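Local coordinates for protein HpuA (Kingella denitrificans ATCC 33394, PDB 5EC6) that acts as an outer-membrane lipoprotein receptor that binds haemoglobin, probably as an early step in acquiring iron from the host, at residues A152-L162 with G263-F271; R170-E178 with D311-L319. One frame throughout, in Å; residues are numbered along the deposited sequence. Where two conformers were deposited one is given.

Contact 1: A152-L162 with G263-F271; sequences AGGTPAPTDTL and GLFAKEERF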
loop_
_atom_site.group_PDB
_atom_site.type_symbol
_atom_site.label_atom_id
_atom_site.label_comp_id
_atom_site.label_asym_id
_atom_site.label_seq_id
_atom_site.Cartn_x
_atom_site.Cartn_y
_atom_site.Cartn_z
ATOM N N ALA A 152 1.780 1.717 5.552
ATOM C CA ALA A 152 1.680 0.753 4.435
ATOM C C ALA A 152 2.027 -0.599 5.050
ATOM O O ALA A 152 3.062 -0.767 5.676
ATOM C CB ALA A 152 2.620 1.059 3.288
ATOM N N GLY A 153 1.119 -1.566 4.936
ATOM C CA GLY A 153 1.392 -2.860 5.520
ATOM C C GLY A 153 0.691 -3.999 4.783
ATOM O O GLY A 153 -0.240 -3.780 4.016
ATOM N N GLY A 154 1.164 -5.199 5.002
ATOM C CA GLY A 154 0.669 -6.347 4.219
ATOM C C GLY A 154 1.495 -7.580 4.410
ATOM O O GLY A 154 2.281 -7.706 5.348
ATOM N N THR A 155 1.232 -8.532 3.516
ATOM C CA THR A 155 1.940 -9.805 3.490
ATOM C C THR A 155 3.303 -9.621 2.806
ATOM O O THR A 155 3.340 -9.340 1.637
ATOM C CB THR A 155 1.092 -10.801 2.681
ATOM O OG1 THR A 155 -0.153 -11.072 3.396
ATOM C CG2 THR A 155 1.781 -12.118 2.484
ATOM N N PRO A 156 4.365 -9.746 3.547
ATOM C CA PRO A 156 5.669 -9.519 2.926
ATOM C C PRO A 156 5.979 -10.535 1.848
ATOM O O PRO A 156 5.574 -11.721 1.906
ATOM C CB PRO A 156 6.674 -9.656 4.076
ATOM C CG PRO A 156 5.921 -10.100 5.231
ATOM C CD PRO A 156 4.476 -10.031 4.975
ATOM N N ALA A 157 6.704 -10.078 0.848
ATOM C CA ALA A 157 7.174 -10.965 -0.219
ATOM C C ALA A 157 8.229 -11.941 0.267
ATOM O O ALA A 157 9.304 -11.538 0.692
ATOM C CB ALA A 157 7.785 -10.123 -1.358
ATOM N N PRO A 158 7.974 -13.263 0.181
ATOM C CA PRO A 158 9.012 -14.141 0.687
ATOM C C PRO A 158 10.327 -14.010 -0.097
ATOM O O PRO A 158 10.280 -14.000 -1.305
ATOM C CB PRO A 158 8.391 -15.549 0.426
ATOM C CG PRO A 158 6.903 -15.303 0.441
ATOM C CD PRO A 158 6.749 -13.970 -0.239
ATOM N N THR A 159 11.453 -13.925 0.587
ATOM C CA THR A 159 12.736 -13.711 -0.088
ATOM C C THR A 159 13.112 -14.894 -0.967
ATOM O O THR A 159 13.726 -14.724 -1.987
ATOM C CB THR A 159 13.871 -13.400 0.903
ATOM O OG1 THR A 159 13.995 -14.484 1.832
ATOM C CG2 THR A 159 13.596 -12.106 1.672
ATOM N N ASP A 160 12.634 -16.102 -0.619
ATOM C CA ASP A 160 12.981 -17.261 -1.439
ATOM C C ASP A 160 12.284 -17.387 -2.796
ATOM O O ASP A 160 12.676 -18.200 -3.635
ATOM C CB ASP A 160 12.910 -18.560 -0.595
ATOM C CG ASP A 160 11.560 -18.880 -0.084
ATOM O OD1 ASP A 160 10.556 -18.216 -0.450
ATOM O OD2 ASP A 160 11.530 -19.839 0.756
ATOM N N THR A 161 11.302 -16.507 -3.078
ATOM C CA THR A 161 10.685 -16.491 -4.338
ATOM C C THR A 161 10.685 -15.115 -4.995
ATOM O O THR A 161 9.914 -14.898 -5.910
ATOM C CB THR A 161 9.254 -17.011 -4.218
ATOM O OG1 THR A 161 8.555 -16.246 -3.240
ATOM C CG2 THR A 161 9.275 -18.496 -3.753
ATOM N N LEU A 162 11.611 -14.277 -4.569
ATOM C CA LEU A 162 11.861 -12.974 -5.284
ATOM C C LEU A 162 12.364 -13.245 -6.685
ATOM O O LEU A 162 12.852 -14.371 -6.994
ATOM C CB LEU A 162 12.850 -12.130 -4.508
ATOM C CG LEU A 162 12.372 -11.443 -3.190
ATOM C CD1 LEU A 162 13.530 -10.889 -2.416
ATOM C CD2 LEU A 162 11.266 -10.409 -3.470
ATOM N N GLY A 263 8.935 -1.887 1.792
ATOM C CA GLY A 263 9.193 -3.264 1.418
ATOM C C GLY A 263 8.405 -3.751 0.282
ATOM O O GLY A 263 7.521 -3.051 -0.276
ATOM N N LEU A 264 8.750 -4.962 -0.141
ATOM C CA LEU A 264 8.017 -5.657 -1.184
ATOM C C LEU A 264 7.014 -6.598 -0.528
ATOM O O LEU A 264 7.351 -7.228 0.501
ATOM C CB LEU A 264 8.981 -6.444 -2.047
ATOM C CG LEU A 264 10.109 -5.596 -2.703
ATOM C CD1 LEU A 264 11.051 -6.462 -3.506
ATOM C CD2 LEU A 264 9.453 -4.585 -3.642
ATOM N N PHE A 265 5.841 -6.635 -1.124
ATOM C CA PHE A 265 4.700 -7.396 -0.630
ATOM C C PHE A 265 4.216 -8.376 -1.707
ATOM O O PHE A 265 4.489 -8.222 -2.892
ATOM C CB PHE A 265 3.578 -6.448 -0.225
ATOM C CG PHE A 265 3.901 -5.559 0.956
ATOM C CD1 PHE A 265 3.784 -6.002 2.270
ATOM C CD2 PHE A 265 4.365 -4.281 0.740
ATOM C CE1 PHE A 265 4.049 -5.170 3.341
ATOM C CE2 PHE A 265 4.659 -3.435 1.803
ATOM C CZ PHE A 265 4.525 -3.882 3.116
ATOM N N ALA A 266 3.375 -9.307 -1.248
ATOM C CA ALA A 266 2.703 -10.366 -2.043
ATOM C C ALA A 266 3.543 -11.610 -2.230
ATOM O O ALA A 266 4.738 -11.554 -2.646
ATOM C CB ALA A 266 2.176 -9.874 -3.368
ATOM N N LYS A 267 2.919 -12.753 -1.902
ATOM C CA LYS A 267 3.559 -14.033 -2.188
ATOM C C LYS A 267 3.657 -14.245 -3.684
ATOM O O LYS A 267 2.939 -13.646 -4.471
ATOM C CB LYS A 267 2.766 -15.189 -1.547
ATOM C CG LYS A 267 2.907 -15.137 -0.057
ATOM C CD LYS A 267 1.973 -16.096 0.656
ATOM C CE LYS A 267 2.155 -15.934 2.159
ATOM N NZ LYS A 267 0.823 -15.884 2.808
ATOM N N GLU A 268 4.519 -15.196 -4.062
ATOM C CA GLU A 268 4.561 -15.656 -5.440
ATOM C C GLU A 268 3.271 -16.291 -5.968
ATOM O O GLU A 268 2.442 -16.715 -5.168
ATOM C CB GLU A 268 5.726 -16.624 -5.605
ATOM C CG GLU A 268 5.436 -18.022 -5.122
ATOM C CD GLU A 268 5.505 -18.174 -3.611
ATOM O OE1 GLU A 268 5.861 -17.290 -2.799
ATOM O OE2 GLU A 268 5.215 -19.304 -3.210
ATOM N N GLU A 269 3.136 -16.367 -7.287
ATOM C CA GLU A 269 2.000 -17.013 -7.920
ATOM C C GLU A 269 2.529 -18.246 -8.608
ATOM O O GLU A 269 3.584 -18.203 -9.250
ATOM C CB GLU A 269 1.327 -16.093 -8.931
ATOM C CG GLU A 269 0.688 -14.876 -8.270
ATOM C CD GLU A 269 0.223 -13.882 -9.302
ATOM O OE1 GLU A 269 -0.804 -14.163 -9.934
ATOM O OE2 GLU A 269 0.892 -12.843 -9.521
ATOM N N ARG A 270 1.792 -19.347 -8.466
ATOM C CA ARG A 270 2.203 -20.643 -9.065
ATOM C C ARG A 270 1.158 -21.202 -9.994
ATOM O O ARG A 270 -0.043 -20.972 -9.860
ATOM C CB ARG A 270 2.538 -21.662 -7.979
ATOM C CG ARG A 270 3.820 -21.300 -7.265
ATOM C CD ARG A 270 4.036 -22.121 -6.039
ATOM N NE ARG A 270 5.246 -21.753 -5.329
ATOM C CZ ARG A 270 6.499 -21.955 -5.730
ATOM N NH1 ARG A 270 6.817 -22.537 -6.886
ATOM N NH2 ARG A 270 7.490 -21.501 -4.952
ATOM N N PHE A 271 1.624 -21.936 -10.988
ATOM C CA PHE A 271 0.744 -22.754 -11.750
ATOM C C PHE A 271 0.239 -23.907 -10.896
ATOM O O PHE A 271 0.751 -24.241 -9.799
ATOM C CB PHE A 271 1.499 -23.307 -12.970
ATOM C CG PHE A 271 1.958 -22.225 -13.951
ATOM C CD1 PHE A 271 1.031 -21.511 -14.683
ATOM C CD2 PHE A 271 3.295 -21.926 -14.076
ATOM C CE1 PHE A 271 1.423 -20.521 -15.580
ATOM C CE2 PHE A 271 3.715 -20.964 -14.992
ATOM C CZ PHE A 271 2.779 -20.257 -15.726
HETATM O O HOH W 1 -0.697 -13.474 4.462
#
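Pro-156 and Phe-265 make a single beta bridge where strands 148-154 and 256-265 run out, the strand ends being inclined at 42° to each other. Two backbone hydrogen bonds frame it, Ala-266 N to Thr-155 O (2.9 Å) and Ala-157 N to Leu-264 O (2.9 Å). The ring of Phe-265, its CG anti to the carbonyl carbon (chi1 -66°), lies back along 153-155: CE1 comes within 3.3 Å of Gly-154 N, while Thr-155 O sits at the ring edge. Next to the bridge, Leu-264 meets Ala-157 through its CB and Leu-162 through CD1, which is 4.0 Å from Leu-162 CD2. Lys-267 crosses the Pro-158 ring at about a right angle, its CG against CG and CD of the proline, and carries its ammonium on to Asp-36 O. Farther along, Thr-161 OG1 donates to Glu-268 OE1 (2.9 Å), arriving from above the carboxylate plane. The other oxygen, Glu-268 OE2, takes Arg-270 NE at 3.2 Å on its anti side; the same guanidinium uses NH1 for Gly-274 O. The salt bridge to Arg-270 would favour the ionised form of Glu-268, and both partners restrain the carboxylate's rotation.

Contact 2: R170-E178 with D311-L319; sequences RPTGKATYE and DTSTDTSHL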
loop_
_atom_site.group_PDB
_atom_site.type_symbol
_atom_site.label_atom_id
_atom_site.label_comp_id
_atom_site.label_asym_id
_atom_site.label_seq_id
_atom_site.Cartn_x
_atom_site.Cartn_y
_atom_site.Cartn_z
ATOM N N ARG A 170 19.529 -16.059 -6.162
ATOM C CA ARG A 170 19.428 -14.749 -5.522
ATOM C C ARG A 170 18.555 -13.893 -6.411
ATOM O O ARG A 170 18.379 -14.213 -7.581
ATOM C CB ARG A 170 20.801 -14.091 -5.427
ATOM C CG ARG A 170 21.401 -13.696 -6.771
ATOM C CD ARG A 170 22.801 -13.090 -6.663
ATOM N NE ARG A 170 23.203 -12.594 -7.978
ATOM C CZ ARG A 170 23.610 -13.359 -8.978
ATOM N NH1 ARG A 170 23.771 -14.666 -8.811
ATOM N NH2 ARG A 170 23.907 -12.823 -10.147
ATOM N N PRO A 171 18.097 -12.740 -5.870
ATOM C CA PRO A 171 17.305 -11.866 -6.723
ATOM C C PRO A 171 18.163 -11.227 -7.805
ATOM O O PRO A 171 19.321 -10.806 -7.540
ATOM C CB PRO A 171 16.756 -10.824 -5.751
ATOM C CG PRO A 171 16.815 -11.475 -4.406
ATOM C CD PRO A 171 18.038 -12.349 -4.460
ATOM N N THR A 172 17.584 -11.125 -8.984
ATOM C CA THR A 172 18.245 -10.508 -10.157
ATOM C C THR A 172 17.290 -9.657 -10.985
ATOM O O THR A 172 16.069 -9.815 -10.923
ATOM C CB THR A 172 18.870 -11.576 -11.094
ATOM O OG1 THR A 172 17.833 -12.384 -11.697
ATOM C CG2 THR A 172 19.839 -12.484 -10.313
ATOM N N GLY A 173 17.837 -8.779 -11.801
ATOM C CA GLY A 173 17.054 -8.054 -12.772
ATOM C C GLY A 173 16.384 -6.819 -12.186
ATOM O O GLY A 173 16.864 -6.243 -11.264
ATOM N N LYS A 174 15.290 -6.432 -12.816
ATOM C CA LYS A 174 14.635 -5.170 -12.499
ATOM C C LYS A 174 13.119 -5.385 -12.480
ATOM O O LYS A 174 12.589 -6.260 -13.148
ATOM C CB LYS A 174 15.016 -4.065 -13.489
ATOM C CG LYS A 174 16.412 -3.509 -13.234
ATOM C CD LYS A 174 16.860 -2.482 -14.275
ATOM C CE LYS A 174 16.078 -1.173 -14.180
ATOM N NZ LYS A 174 16.580 -0.097 -15.091
ATOM N N ALA A 175 12.448 -4.534 -11.715
ATOM C CA ALA A 175 10.975 -4.472 -11.739
ATOM C C ALA A 175 10.516 -3.040 -11.552
ATOM O O ALA A 175 11.145 -2.277 -10.822
ATOM C CB ALA A 175 10.428 -5.272 -10.581
ATOM N N THR A 176 9.440 -2.704 -12.239
ATOM C CA THR A 176 8.836 -1.382 -12.179
ATOM C C THR A 176 7.417 -1.485 -11.633
ATOM O O THR A 176 6.607 -2.315 -12.062
ATOM C CB THR A 176 8.857 -0.768 -13.592
ATOM O OG1 THR A 176 10.229 -0.596 -13.990
ATOM C CG2 THR A 176 8.187 0.546 -13.651
ATOM N N TYR A 177 7.124 -0.569 -10.714
ATOM C CA TYR A 177 5.879 -0.531 -9.949
ATOM C C TYR A 177 5.153 0.791 -10.247
ATOM O O TYR A 177 5.777 1.835 -10.421
ATOM C CB TYR A 177 6.153 -0.658 -8.448
ATOM C CG TYR A 177 6.802 -1.959 -8.034
ATOM C CD1 TYR A 177 8.191 -2.144 -8.175
ATOM C CD2 TYR A 177 6.049 -2.999 -7.516
ATOM C CE1 TYR A 177 8.783 -3.344 -7.868
ATOM C CE2 TYR A 177 6.624 -4.187 -7.168
ATOM C CZ TYR A 177 7.986 -4.390 -7.354
ATOM O OH TYR A 177 8.590 -5.582 -7.003
ATOM N N GLU A 178 3.831 0.703 -10.281
ATOM C CA GLU A 178 2.942 1.824 -10.545
ATOM C C GLU A 178 2.303 2.089 -9.194
ATOM O O GLU A 178 1.612 1.215 -8.684
ATOM C CB GLU A 178 1.909 1.400 -11.599
ATOM C CG GLU A 178 0.955 2.504 -12.063
ATOM C CD GLU A 178 0.291 2.157 -13.393
ATOM O OE1 GLU A 178 0.908 1.443 -14.252
ATOM O OE2 GLU A 178 -0.894 2.575 -13.590
ATOM N N ASP A 311 17.269 -8.769 -16.787
ATOM C CA ASP A 311 17.809 -7.461 -17.093
ATOM C C ASP A 311 19.152 -7.283 -16.419
ATOM O O ASP A 311 19.279 -7.537 -15.227
ATOM C CB ASP A 311 16.812 -6.389 -16.602
ATOM C CG ASP A 311 17.095 -5.014 -17.190
ATOM O OD1 ASP A 311 18.251 -4.718 -17.525
ATOM O OD2 ASP A 311 16.152 -4.279 -17.419
ATOM N N THR A 312 20.177 -6.910 -17.214
ATOM C CA THR A 312 21.508 -6.732 -16.696
ATOM C C THR A 312 21.868 -5.241 -16.487
ATOM O O THR A 312 23.023 -4.913 -16.171
ATOM C CB THR A 312 22.539 -7.356 -17.662
ATOM O OG1 THR A 312 22.397 -6.733 -18.935
ATOM C CG2 THR A 312 22.317 -8.848 -17.764
ATOM N N SER A 313 20.883 -4.351 -16.614
ATOM C CA SER A 313 21.076 -2.934 -16.290
ATOM C C SER A 313 21.640 -2.714 -14.894
ATOM O O SER A 313 21.344 -3.470 -13.939
ATOM C CB SER A 313 19.743 -2.191 -16.444
ATOM O OG SER A 313 19.810 -0.852 -16.025
ATOM N N THR A 314 22.416 -1.644 -14.751
ATOM C CA THR A 314 22.855 -1.209 -13.430
ATOM C C THR A 314 22.227 0.114 -12.990
ATOM O O THR A 314 22.658 0.718 -12.005
ATOM C CB THR A 314 24.394 -1.042 -13.408
ATOM O OG1 THR A 314 24.775 -0.112 -14.396
ATOM C CG2 THR A 314 25.095 -2.369 -13.680
ATOM N N ASP A 315 21.146 0.532 -13.661
ATOM C CA ASP A 315 20.477 1.754 -13.236
ATOM C C ASP A 315 18.997 1.496 -12.843
ATOM O O ASP A 315 18.512 0.363 -12.949
ATOM C CB ASP A 315 20.596 2.830 -14.331
ATOM C CG ASP A 315 19.801 2.528 -15.575
ATOM O OD1 ASP A 315 18.714 1.927 -15.548
ATOM O OD2 ASP A 315 20.307 2.915 -16.676
ATOM N N THR A 316 18.342 2.531 -12.315
ATOM C CA THR A 316 16.935 2.431 -11.909
ATOM C C THR A 316 15.990 3.049 -12.925
ATOM O O THR A 316 14.854 3.381 -12.578
ATOM C CB THR A 316 16.674 3.022 -10.539
ATOM O OG1 THR A 316 17.252 4.329 -10.437
ATOM C CG2 THR A 316 17.303 2.091 -9.471
ATOM N N SER A 317 16.434 3.165 -14.173
ATOM C CA SER A 317 15.490 3.565 -15.225
ATOM C C SER A 317 14.331 2.579 -15.303
ATOM O O SER A 317 14.505 1.373 -15.109
ATOM C CB SER A 317 16.157 3.701 -16.587
ATOM O OG SER A 317 16.631 2.474 -17.099
ATOM N N HIS A 318 13.158 3.096 -15.609
ATOM C CA HIS A 318 11.973 2.299 -15.622
ATOM C C HIS A 318 11.926 1.329 -16.804
ATOM O O HIS A 318 12.457 1.607 -17.909
ATOM C CB HIS A 318 10.729 3.155 -15.644
ATOM C CG HIS A 318 10.632 4.100 -14.490
ATOM N ND1 HIS A 318 10.719 3.679 -13.177
ATOM C CD2 HIS A 318 10.405 5.428 -14.457
ATOM C CE1 HIS A 318 10.518 4.711 -12.385
ATOM N NE2 HIS A 318 10.365 5.797 -13.151
ATOM N N LEU A 319 11.306 0.175 -16.558
ATOM C CA LEU A 319 10.888 -0.698 -17.651
ATOM C C LEU A 319 9.668 -0.101 -18.333
ATOM O O LEU A 319 8.744 0.358 -17.642
ATOM C CB LEU A 319 10.588 -2.107 -17.106
ATOM C CG LEU A 319 11.725 -2.764 -16.354
ATOM C CD1 LEU A 319 11.366 -4.144 -15.830
ATOM C CD2 LEU A 319 12.955 -2.848 -17.255
HETATM O O HOH W 2 16.565 -1.579 -17.831
#
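Consecutive Asx and ST turns bend the loop after strand 298-308 around the end of Lys-174, which projects from the start of strand 174-185. In the conformer described, the lysine chain bends at chi3 (69°) and brings NZ inside the curve of the loop. There it donates to Asp-315 O (2.9 Å), from well above the carbonyl plane, and forms a salt bridge to Asp-315 OD1 (3.0 Å), approached nearly along its C-O axis. Ser-317 O is also a partner, in its carbonyl plane and on a lone pair, although the modelled length is doubtfully short. A water joins NZ to Asp-311 OD2.

The curve comes from two Asx turns and, between them, an ST turn that holds for the Ser-313 conformer described, each beginning two residues after the last. Asp-311 OD1 accepts from Ser-313 N at 2.8 Å, Ser-313 OG, in that conformer, from Asp-315 N at 3.0 Å, and Asp-315 OD1 from Ser-317 N at 2.9 Å. Ser-317 OG adds a 2.7 Å bond to this last oxygen on its syn side, so that Asp-315 OD1 gathers three donors, and the nearby ammonium would be expected to favour its charged form. Asn-215 and Asn-217, at the end of strand 208-215 and just beyond it, bind carbonyls of the loop through their side-chain amides.

Beyond the turns the loop returns to the barrel strand at Thr-176. Leu-319 N donates to Thr-176 OG1 (2.9 Å, 163° at the hydrogen), a hydroxyl that is anti to its own carbonyl carbon and also hydrogen-bonds Thr-213 OG1. His-318 ND1 reaches that same Thr-213 hydroxyl, while the imidazole stands beside Thr-176 CG2. Leu-319, crossing Thr-176 at a slant, sets CD1 near Lys-174 O.

How the contacts relate
The centres of contacts 1 and 2 are about 17 Å apart, and their segments alternate along the chain, 152-162 being followed after seven residues by 170-178. They meet directly at two places: Leu-264 CD2 packs at 3.6 Å from Tyr-177 OH, and Leu-162 CD1 lies 3.9 Å from Pro-171 CG. Residues just ahead of strand 283-289 form a further tie, since Thr-161 shares a backbone hydrogen bond with Ser-280 and Tyr-177 OH bonds to Gly-281 O. Contact 1 thus adjoins the barrel strand whose other side chains receive the C-terminal loop in contact 2, which lies farther from the chain centre (about 20 Å against 13 Å). The structure is the apo form, so neither contact can be placed against bound haemoglobin.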